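Local coordinates for probable leucine/isoleucine/valine-binding protein (Rhodopirellula baltica, PDB 4KV7), which probably binds leucine, isoleucine, valine or a related small ligand, as a periplasmic-type binding protein of the leucine-binding protein family, at residues F112-R123 / F130-Y138; I159-D170 / L191-N199. The protein carries 1 engineered substitution. All blocks are in the same frame, centred on the assembly; numbering follows the deposited sequence.

Contact 1 of 2, residues F112-R123 / F130-Y138. With FMT (formic acid), chain B.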
loop_
_atom_site.group_PDB
_atom_site.type_symbol
_atom_site.label_atom_id
_atom_site.label_comp_id
_atom_site.label_asym_id
_atom_site.label_seq_id
_atom_site.Cartn_x
_atom_site.Cartn_y
_atom_site.Cartn_z
ATOM N N PHE A 112 6.956 -9.421 10.099
ATOM C CA PHE A 112 6.121 -8.263 9.830
ATOM C C PHE A 112 6.028 -8.220 8.299
ATOM O O PHE A 112 6.921 -7.694 7.619
ATOM C CB PHE A 112 6.786 -7.008 10.410
ATOM C CG PHE A 112 5.905 -5.788 10.420
ATOM C CD1 PHE A 112 5.001 -5.570 11.450
ATOM C CD2 PHE A 112 5.987 -4.849 9.408
ATOM C CE1 PHE A 112 4.196 -4.445 11.460
ATOM C CE2 PHE A 112 5.182 -3.715 9.421
ATOM C CZ PHE A 112 4.293 -3.518 10.449
ATOM N N PHE A 113 4.974 -8.831 7.758
ATOM C CA PHE A 113 4.934 -9.200 6.346
ATOM C C PHE A 113 3.845 -8.473 5.569
ATOM O O PHE A 113 2.687 -8.426 5.995
ATOM C CB PHE A 113 4.738 -10.717 6.186
ATOM C CG PHE A 113 4.563 -11.140 4.755
ATOM C CD1 PHE A 113 5.598 -10.963 3.854
ATOM C CD2 PHE A 113 3.366 -11.675 4.294
ATOM C CE1 PHE A 113 5.451 -11.305 2.525
ATOM C CE2 PHE A 113 3.215 -12.029 2.968
ATOM C CZ PHE A 113 4.254 -11.842 2.079
ATOM N N GLY A 114 4.226 -7.895 4.432
ATOM C CA GLY A 114 3.263 -7.327 3.504
ATOM C C GLY A 114 2.578 -6.060 3.963
ATOM O O GLY A 114 1.432 -5.802 3.592
ATOM N N ALA A 115 3.269 -5.256 4.758
ATOM C CA ALA A 115 2.687 -4.003 5.231
ATOM C C ALA A 115 2.293 -3.077 4.072
ATOM O O ALA A 115 3.041 -2.918 3.101
ATOM C CB ALA A 115 3.649 -3.310 6.170
ATOM N N PHE A 116 1.116 -2.474 4.184
ATOM C CA PHE A 116 0.605 -1.522 3.196
ATOM C C PHE A 116 1.273 -0.172 3.453
ATOM O O PHE A 116 0.731 0.711 4.119
ATOM C CB PHE A 116 -0.925 -1.477 3.308
ATOM C CG PHE A 116 -1.630 -0.638 2.259
ATOM C CD1 PHE A 116 -1.936 0.691 2.496
ATOM C CD2 PHE A 116 -2.052 -1.206 1.063
ATOM C CE1 PHE A 116 -2.618 1.444 1.558
ATOM C CE2 PHE A 116 -2.739 -0.446 0.113
ATOM C CZ PHE A 116 -3.018 0.877 0.365
ATOM N N THR A 117 2.498 -0.072 2.953
ATOM C CA THR A 117 3.315 1.133 3.064
ATOM C C THR A 117 4.574 0.927 2.245
ATOM O O THR A 117 5.244 -0.100 2.372
ATOM C CB THR A 117 3.744 1.517 4.522
ATOM O OG1 THR A 117 4.943 2.308 4.449
ATOM C CG2 THR A 117 3.987 0.290 5.395
ATOM N N GLY A 118 4.894 1.903 1.403
ATOM C CA GLY A 118 6.103 1.883 0.607
ATOM C C GLY A 118 7.293 2.580 1.226
ATOM O O GLY A 118 8.242 2.890 0.513
ATOM N N ALA A 119 7.263 2.806 2.537
ATOM C CA ALA A 119 8.284 3.634 3.155
ATOM C C ALA A 119 9.660 2.993 3.134
ATOM O O ALA A 119 9.821 1.778 3.311
ATOM C CB ALA A 119 7.899 3.971 4.575
ATOM N N SER A 120 10.657 3.838 2.982
ATOM C CA SER A 120 12.023 3.367 2.972
ATOM C C SER A 120 12.427 2.779 4.324
ATOM O O SER A 120 13.335 1.949 4.372
ATOM C CB SER A 120 12.962 4.495 2.558
ATOM O OG SER A 120 12.978 5.543 3.507
ATOM N N ALA A 121 11.763 3.183 5.404
ATOM C CA ALA A 121 12.074 2.644 6.731
ATOM C C ALA A 121 11.914 1.123 6.800
ATOM O O ALA A 121 12.588 0.462 7.593
ATOM C CB ALA A 121 11.223 3.319 7.796
ATOM N N LEU A 122 11.035 0.570 5.972
ATOM C CA LEU A 122 10.816 -0.874 5.944
ATOM C C LEU A 122 11.788 -1.591 5.012
ATOM O O LEU A 122 11.732 -2.819 4.885
ATOM C CB LEU A 122 9.393 -1.190 5.497
ATOM C CG LEU A 122 8.291 -0.881 6.509
ATOM C CD1 LEU A 122 7.871 0.583 6.496
ATOM C CD2 LEU A 122 7.086 -1.733 6.222
ATOM N N ARG A 123 12.681 -0.833 4.379
ATOM C CA ARG A 123 13.430 -1.320 3.225
ATOM C C ARG A 123 14.928 -1.076 3.358
ATOM O O ARG A 123 15.660 -1.120 2.371
ATOM C CB ARG A 123 12.879 -0.658 1.958
ATOM C CG ARG A 123 11.491 -1.151 1.605
ATOM C CD ARG A 123 10.739 -0.226 0.651
ATOM N NE ARG A 123 9.541 -0.917 0.200
ATOM C CZ ARG A 123 8.413 -1.015 0.899
ATOM N NH1 ARG A 123 8.252 -0.372 2.058
ATOM N NH2 ARG A 123 7.424 -1.746 0.413
ATOM N N PHE A 130 13.125 -8.773 10.352
ATOM C CA PHE A 130 11.808 -9.421 10.364
ATOM C C PHE A 130 10.790 -8.758 9.457
ATOM O O PHE A 130 9.662 -9.228 9.328
ATOM C CB PHE A 130 11.274 -9.526 11.788
ATOM C CG PHE A 130 12.014 -10.525 12.603
ATOM C CD1 PHE A 130 11.744 -11.875 12.460
ATOM C CD2 PHE A 130 13.002 -10.129 13.487
ATOM C CE1 PHE A 130 12.435 -12.814 13.186
ATOM C CE2 PHE A 130 13.703 -11.065 14.217
ATOM C CZ PHE A 130 13.417 -12.408 14.060
ATOM N N VAL A 131 11.197 -7.682 8.803
ATOM C CA VAL A 131 10.303 -6.956 7.916
ATOM C C VAL A 131 10.481 -7.438 6.478
ATOM O O VAL A 131 11.552 -7.255 5.871
ATOM C CB VAL A 131 10.531 -5.438 8.003
ATOM C CG1 VAL A 131 9.590 -4.701 7.064
ATOM C CG2 VAL A 131 10.346 -4.954 9.433
ATOM N N ILE A 132 9.436 -8.056 5.936
ATOM C CA ILE A 132 9.471 -8.637 4.600
ATOM C C ILE A 132 8.303 -8.070 3.816
ATOM O O ILE A 132 7.159 -8.107 4.272
ATOM C CB ILE A 132 9.409 -10.169 4.652
ATOM C CG1 ILE A 132 10.599 -10.702 5.457
ATOM C CG2 ILE A 132 9.404 -10.755 3.251
ATOM C CD1 ILE A 132 10.691 -12.213 5.519
ATOM N N ASN A 133 8.609 -7.511 2.650
ATOM C CA ASN A 133 7.659 -6.730 1.874
ATOM C C ASN A 133 7.293 -7.387 0.556
ATOM O O ASN A 133 8.126 -8.039 -0.072
ATOM C CB ASN A 133 8.258 -5.353 1.580
ATOM C CG ASN A 133 8.697 -4.642 2.838
ATOM O OD1 ASN A 133 7.873 -4.317 3.695
ATOM N ND2 ASN A 133 10.001 -4.383 2.958
ATOM N N TYR A 134 6.042 -7.199 0.140
ATOM C CA TYR A 134 5.621 -7.495 -1.225
ATOM C C TYR A 134 5.873 -6.304 -2.165
ATOM O O TYR A 134 6.507 -6.444 -3.207
ATOM C CB TYR A 134 4.124 -7.921 -1.294
ATOM C CG TYR A 134 3.571 -7.636 -2.672
ATOM C CD1 TYR A 134 3.986 -8.380 -3.766
ATOM C CD2 TYR A 134 2.704 -6.574 -2.893
ATOM C CE1 TYR A 134 3.554 -8.082 -5.051
ATOM C CE2 TYR A 134 2.263 -6.266 -4.171
ATOM C CZ TYR A 134 2.693 -7.022 -5.248
ATOM O OH TYR A 134 2.284 -6.732 -6.537
ATOM N N ARG A 135 5.346 -5.142 -1.796
ATOM C CA ARG A 135 5.145 -4.047 -2.746
ATOM C C ARG A 135 6.373 -3.204 -3.029
ATOM O O ARG A 135 7.267 -3.055 -2.200
ATOM C CB ARG A 135 4.017 -3.127 -2.271
ATOM C CG ARG A 135 4.234 -2.550 -0.871
ATOM C CD ARG A 135 3.734 -1.115 -0.720
ATOM N NE ARG A 135 2.279 -1.033 -0.816
ATOM C CZ ARG A 135 1.593 0.090 -0.960
ATOM N NH1 ARG A 135 0.275 0.042 -1.071
ATOM N NH2 ARG A 135 2.217 1.260 -1.003
ATOM N N ALA A 136 6.371 -2.612 -4.220
ATOM C CA ALA A 136 7.314 -1.569 -4.586
ATOM C C ALA A 136 7.228 -0.418 -3.592
ATOM O O ALA A 136 6.238 -0.264 -2.865
ATOM C CB ALA A 136 7.005 -1.075 -5.994
ATOM N N SER A 137 8.267 0.402 -3.578
ATOM C CA SER A 137 8.420 1.477 -2.610
ATOM C C SER A 137 7.914 2.826 -3.112
ATOM O O SER A 137 7.683 3.014 -4.311
ATOM C CB SER A 137 9.896 1.622 -2.267
ATOM O OG SER A 137 10.566 2.205 -3.374
ATOM N N TYR A 138 7.783 3.782 -2.193
ATOM C CA TYR A 138 7.437 5.149 -2.592
ATOM C C TYR A 138 8.549 5.762 -3.446
ATOM O O TYR A 138 8.263 6.550 -4.358
ATOM C CB TYR A 138 7.116 6.065 -1.397
ATOM C CG TYR A 138 5.913 5.629 -0.584
ATOM C CD1 TYR A 138 4.748 5.170 -1.200
ATOM C CD2 TYR A 138 5.948 5.670 0.795
ATOM C CE1 TYR A 138 3.649 4.772 -0.453
ATOM C CE2 TYR A 138 4.858 5.282 1.550
ATOM C CZ TYR A 138 3.714 4.825 0.916
ATOM O OH TYR A 138 2.624 4.385 1.620
HETATM C C FMT B . 1.584 5.703 4.630
HETATM O O1 FMT B . 2.516 5.030 4.168
HETATM O O2 FMT B . 1.423 5.978 5.826
HETATM O O HOH W 1 6.122 -5.499 5.690
HETATM O O HOH W 2 4.369 -5.251 1.097
HETATM O O HOH W 3 5.745 -3.167 2.355
HETATM O O HOH W 4 13.645 -4.791 4.660
#
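F112 and F113 pair in parallel with V131 and I132, and three backbone hydrogen bonds join the two short strands: F112 N to F130 O, I132 N to F112 O and G114 N to I132 O. Past the strands the backbones part and meet again where Y138 N donates to G118 O, almost straight at 171°.

Side-chain polar bonds fill the interval. R123 extends from CG to NE and brings its guanidinium between the segments; NH2 meets R135 O at 2.9 Å in the guanidinium plane, while NH1 donates to T117 O and A119 O of its own segment, and NE is hydrogen-bonded to Q355. The N133 amide stacks on one face of this guanidinium, the planes 14° apart, and G118 CA lies over the opposite face. N133 ND2 reaches L122 O at 3.0 Å, from above the carbonyl plane. Two waters link N133 OD1 to segment 112-123, one also bound to A115 N and the other accepting a hydrogen bond from R123 NH2.

Two contacts involve ring faces. R135, bent at chi2 and chi3, sets NH1 over the F116 ring, its CZ 4.5 Å from the centroid in a cation-pi contact; its NE forms a salt bridge with E305. G118 CA sits 3.6 Å from the Y138 ring centroid as a CH-pi contact, and Y138 OH donates to O1 of a formic acid molecule (2.6 Å), probably from the crystallisation liquor, which T95 and Y68 also hold.

Apolar contact is lighter: L122 CB meets V131 CG1 at 3.8 Å, and F113 CD1 touches I132 CG2. Strand 112-113 is central in a three-strand parallel sheet, between 89-90 and 131-132; helix 95-107 packs on F112, L122 and V131, and helix 301-319 on F113 and F116.

Contact 2 of 2, residues I159-D170 / L191-N199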
loop_
_atom_site.group_PDB
_atom_site.type_symbol
_atom_site.label_atom_id
_atom_site.label_comp_id
_atom_site.label_asym_id
_atom_site.label_seq_id
_atom_site.Cartn_x
_atom_site.Cartn_y
_atom_site.Cartn_z
ATOM N N ILE A 159 7.363 20.627 -10.758
ATOM C CA ILE A 159 6.777 19.486 -10.068
ATOM C C ILE A 159 6.662 19.799 -8.584
ATOM O O ILE A 159 7.669 19.997 -7.898
ATOM C CB ILE A 159 7.617 18.209 -10.262
ATOM C CG1 ILE A 159 7.733 17.866 -11.748
ATOM C CG2 ILE A 159 7.001 17.041 -9.493
ATOM C CD1 ILE A 159 8.742 16.773 -12.036
ATOM N N GLY A 160 5.425 19.841 -8.093
ATOM C CA GLY A 160 5.155 20.136 -6.697
ATOM C C GLY A 160 4.639 18.933 -5.935
ATOM O O GLY A 160 4.313 17.894 -6.519
ATOM N N PHE A 161 4.555 19.081 -4.617
ATOM C CA PHE A 161 4.176 17.980 -3.737
ATOM C C PHE A 161 3.137 18.440 -2.733
ATOM O O PHE A 161 3.231 19.541 -2.194
ATOM C CB PHE A 161 5.404 17.448 -3.006
ATOM C CG PHE A 161 6.410 16.852 -3.933
ATOM C CD1 PHE A 161 7.323 17.646 -4.617
ATOM C CD2 PHE A 161 6.404 15.493 -4.170
ATOM C CE1 PHE A 161 8.220 17.087 -5.511
ATOM C CE2 PHE A 161 7.296 14.930 -5.069
ATOM C CZ PHE A 161 8.202 15.730 -5.736
ATOM N N PHE A 162 2.155 17.575 -2.485
ATOM C CA PHE A 162 1.151 17.780 -1.442
ATOM C C PHE A 162 1.218 16.547 -0.570
ATOM O O PHE A 162 0.893 15.450 -1.033
ATOM C CB PHE A 162 -0.241 17.913 -2.046
ATOM C CG PHE A 162 -1.324 18.037 -1.017
ATOM C CD1 PHE A 162 -1.489 19.210 -0.294
ATOM C CD2 PHE A 162 -2.173 16.966 -0.752
ATOM C CE1 PHE A 162 -2.487 19.309 0.670
ATOM C CE2 PHE A 162 -3.163 17.059 0.203
ATOM C CZ PHE A 162 -3.319 18.235 0.913
ATOM N N THR A 163 1.698 16.701 0.663
ATOM C CA THR A 163 2.009 15.515 1.458
ATOM C C THR A 163 1.548 15.608 2.899
ATOM O O THR A 163 1.445 16.686 3.477
ATOM C CB THR A 163 3.528 15.165 1.466
ATOM O OG1 THR A 163 4.223 15.978 2.411
ATOM C CG2 THR A 163 4.158 15.310 0.086
ATOM N N GLN A 164 1.328 14.446 3.488
ATOM C CA GLN A 164 0.959 14.348 4.887
ATOM C C GLN A 164 2.148 14.770 5.740
ATOM O O GLN A 164 3.294 14.412 5.438
ATOM C CB GLN A 164 0.571 12.908 5.179
ATOM C CG GLN A 164 -0.167 12.685 6.474
ATOM C CD GLN A 164 -0.805 11.329 6.451
ATOM O OE1 GLN A 164 -1.802 11.129 5.756
ATOM N NE2 GLN A 164 -0.206 10.366 7.149
ATOM N N ASN A 165 1.897 15.544 6.784
ATOM C CA ASN A 165 2.971 16.158 7.551
ATOM C C ASN A 165 3.497 15.224 8.635
ATOM O O ASN A 165 3.341 15.480 9.827
ATOM C CB ASN A 165 2.497 17.483 8.144
ATOM C CG ASN A 165 3.625 18.459 8.352
ATOM O OD1 ASN A 165 4.768 18.201 7.975
ATOM N ND2 ASN A 165 3.308 19.604 8.946
ATOM N N ASP A 166 4.113 14.132 8.192
ATOM C CA ASP A 166 4.630 13.094 9.077
ATOM C C ASP A 166 5.595 12.227 8.289
ATOM O O ASP A 166 6.002 12.592 7.175
ATOM C CB ASP A 166 3.499 12.255 9.717
ATOM C CG ASP A 166 2.677 11.471 8.705
ATOM O OD1 ASP A 166 3.074 11.377 7.525
ATOM O OD2 ASP A 166 1.628 10.912 9.114
ATOM N N SER A 167 5.956 11.079 8.853
ATOM C CA SER A 167 6.942 10.218 8.209
ATOM C C SER A 167 6.488 9.646 6.862
ATOM O O SER A 167 7.329 9.305 6.020
ATOM C CB SER A 167 7.344 9.085 9.140
ATOM O OG SER A 167 6.203 8.372 9.588
ATOM N N TYR A 168 5.183 9.525 6.634
ATOM C CA TYR A 168 4.673 9.082 5.338
ATOM C C TYR A 168 4.949 10.142 4.282
ATOM O O TYR A 168 5.584 9.875 3.248
ATOM C CB TYR A 168 3.171 8.786 5.438
ATOM C CG TYR A 168 2.421 8.672 4.135
ATOM C CD1 TYR A 168 2.980 8.051 3.014
ATOM C CD2 TYR A 168 1.117 9.148 4.035
ATOM C CE1 TYR A 168 2.264 7.914 1.856
ATOM C CE2 TYR A 168 0.391 9.030 2.871
ATOM C CZ TYR A 168 0.978 8.428 1.771
ATOM O OH TYR A 168 0.272 8.303 0.593
ATOM N N GLY A 169 4.466 11.350 4.529
ATOM C CA GLY A 169 4.658 12.416 3.573
ATOM C C GLY A 169 6.125 12.720 3.364
ATOM O O GLY A 169 6.553 12.964 2.227
ATOM N N ASP A 170 6.901 12.717 4.440
ATOM C CA ASP A 170 8.344 12.905 4.335
ATOM C C ASP A 170 8.951 11.899 3.358
ATOM O O ASP A 170 9.765 12.258 2.507
ATOM C CB ASP A 170 9.037 12.707 5.688
ATOM C CG ASP A 170 8.787 13.834 6.680
ATOM O OD1 ASP A 170 8.166 14.865 6.338
ATOM O OD2 ASP A 170 9.243 13.663 7.832
ATOM N N LEU A 191 11.632 23.191 -3.655
ATOM C CA LEU A 191 10.498 22.415 -4.150
ATOM C C LEU A 191 9.168 22.928 -3.601
ATOM O O LEU A 191 9.067 23.271 -2.420
ATOM C CB LEU A 191 10.649 20.937 -3.785
ATOM C CG LEU A 191 11.541 20.067 -4.673
ATOM C CD1 LEU A 191 12.991 20.523 -4.674
ATOM C CD2 LEU A 191 11.452 18.616 -4.223
ATOM N N PRO A 192 8.128 22.973 -4.447
ATOM C CA PRO A 192 6.798 23.299 -3.917
ATOM C C PRO A 192 6.346 22.155 -3.027
ATOM O O PRO A 192 6.379 21.008 -3.455
ATOM C CB PRO A 192 5.914 23.361 -5.168
ATOM C CG PRO A 192 6.859 23.245 -6.352
ATOM C CD PRO A 192 8.081 22.562 -5.857
ATOM N N HIS A 193 5.938 22.461 -1.802
ATOM C CA HIS A 193 5.610 21.418 -0.848
ATOM C C HIS A 193 4.552 21.879 0.151
ATOM O O HIS A 193 4.869 22.518 1.155
ATOM C CB HIS A 193 6.868 20.970 -0.109
ATOM C CG HIS A 193 6.702 19.682 0.636
ATOM N ND1 HIS A 193 7.655 19.195 1.504
ATOM C CD2 HIS A 193 5.704 18.763 0.625
ATOM C CE1 HIS A 193 7.250 18.039 2.002
ATOM N NE2 HIS A 193 6.072 17.751 1.478
ATOM N N GLY A 194 3.296 21.572 -0.147
ATOM C CA GLY A 194 2.194 21.853 0.757
ATOM C C GLY A 194 1.928 20.641 1.621
ATOM O O GLY A 194 2.040 19.515 1.137
ATOM N N ARG A 195 1.583 20.863 2.893
ATOM C CA ARG A 195 1.379 19.755 3.831
ATOM C C ARG A 195 0.021 19.820 4.510
ATOM O O ARG A 195 -0.604 20.874 4.567
ATOM C CB ARG A 195 2.426 19.719 4.959
ATOM C CG ARG A 195 3.810 20.258 4.732
ATOM C CD ARG A 195 4.758 19.303 4.054
ATOM N NE ARG A 195 4.803 17.877 4.413
ATOM C CZ ARG A 195 5.851 17.286 4.990
ATOM N NH1 ARG A 195 6.901 17.997 5.380
ATOM N NH2 ARG A 195 5.865 15.970 5.167
ATOM N N TYR A 196 -0.412 18.690 5.054
ATOM C CA TYR A 196 -1.608 18.650 5.884
ATOM C C TYR A 196 -1.392 17.652 7.017
ATOM O O TYR A 196 -0.613 16.713 6.885
ATOM C CB TYR A 196 -2.840 18.251 5.054
ATOM C CG TYR A 196 -2.825 16.789 4.700
ATOM C CD1 TYR A 196 -2.190 16.338 3.553
ATOM C CD2 TYR A 196 -3.416 15.849 5.539
ATOM C CE1 TYR A 196 -2.140 14.989 3.245
ATOM C CE2 TYR A 196 -3.360 14.497 5.251
ATOM C CZ TYR A 196 -2.723 14.070 4.097
ATOM O OH TYR A 196 -2.689 12.723 3.801
ATOM N N ARG A 197 -2.117 17.826 8.110
ATOM C CA ARG A 197 -1.952 16.956 9.267
ATOM C C ARG A 197 -2.726 15.646 9.103
ATOM O O ARG A 197 -3.907 15.653 8.715
ATOM C CB ARG A 197 -2.397 17.682 10.547
ATOM C CG ARG A 197 -2.273 16.820 11.797
ATOM C CD ARG A 197 -2.274 17.626 13.094
ATOM N NE ARG A 197 -3.568 18.206 13.437
ATOM C CZ ARG A 197 -4.541 17.557 14.067
ATOM N NH1 ARG A 197 -4.387 16.282 14.384
ATOM N NH2 ARG A 197 -5.674 18.181 14.360
ATOM N N ARG A 198 -2.064 14.529 9.403
ATOM C CA ARG A 198 -2.664 13.198 9.307
ATOM C C ARG A 198 -4.037 13.114 9.962
ATOM O O ARG A 198 -4.246 13.583 11.081
ATOM C CB ARG A 198 -1.748 12.154 9.940
ATOM C CG ARG A 198 -2.303 10.735 9.842
ATOM C CD ARG A 198 -1.364 9.693 10.466
ATOM N NE ARG A 198 -1.241 9.859 11.909
ATOM C CZ ARG A 198 -0.188 10.370 12.544
ATOM N NH1 ARG A 198 0.884 10.787 11.881
ATOM N NH2 ARG A 198 -0.214 10.473 13.863
ATOM N N ASN A 199 -4.960 12.496 9.233
ATOM C CA ASN A 199 -6.320 12.239 9.692
ATOM C C ASN A 199 -7.155 13.493 9.900
ATOM O O ASN A 199 -8.185 13.449 10.546
ATOM C CB ASN A 199 -6.344 11.289 10.896
ATOM C CG ASN A 199 -6.006 9.862 10.500
ATOM O OD1 ASN A 199 -6.307 9.436 9.384
ATOM N ND2 ASN A 199 -5.365 9.126 11.399
HETATM O O HOH W 5 -4.344 11.362 6.722
HETATM O O HOH W 6 0.624 14.642 10.478
#
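T163 turns OG1 between its backbone N and carbonyl carbon (chi1 81°), and H193 holds its ring anti to the backbone N, which brings OG1 to NE2 at 2.7 Å, at the edge of the imidazole. R195 curls at chi2 and chi3 until its CD lies over a face of that imidazole and its guanidinium reaches the start of helix 167-183. There NH2 bonds D170 OD1 at 2.8 Å, a nearly straight salt bridge in the guanidinium plane, and also donates to Q164 O at 3.0 Å. N165 OD1 sits over the centre of one guanidinium face, H193 CE1 over the opposite one. With an alanine at R195, D170 would probably lose its charged partner and Q164 O a donor, and the imidazole face under the arginine would be uncovered.

On the other side of the sheet, Y196 places its ring against Q164 CA, a CH-pi contact, and slides past the F162 ring with little overlap; F162 CZ meets Y196 CD1 at 3.4 Å. Y196 OH donates a weak hydrogen bond to Q164 OE1 and accepts from T225 N. D166 OD2 accepts from both Q164 NE2 and R198 NH1, the latter at 2.9 Å through its anti lone pair with carboxylate and guanidinium nearly coplanar. R198 has a second carboxylate in E69, while D166 OD1 weakly caps the first turn of the helix.

Backbone bonds such as G194 N to F161 O and T163 N to G194 O join the parallel strands, whose axes come within 4.7 Å. L191 CD2 and F161 CE1 close the start of the pair. This is the beta-alpha-beta unit of strand 159-164, helix 167-183 and strand 193-196, a parallel crossover at the edge of the sheet, as expected of a periplasmic binding protein domain.

Contact 1 closes before contact 2 opens along the chain, and their centres lie about 20 Å apart, at about 9 Å and 17 Å from the centre of the chain. They belong to different sheets: 112-113 and 131-132 to the three-strand parallel one, 159-164 and 193-196 to the edge of the seven-strand mixed one. Helix 138-151 follows the first pair and leads toward the second. The two contacts touch where Y138 CZ meets Y168 CE1 at 3.5 Å, and a formic acid molecule, probably from the crystallisation liquor, lies close by. Such a meeting of two sheet regions is consistent with the cleft between lobes in which this family binds its ligands.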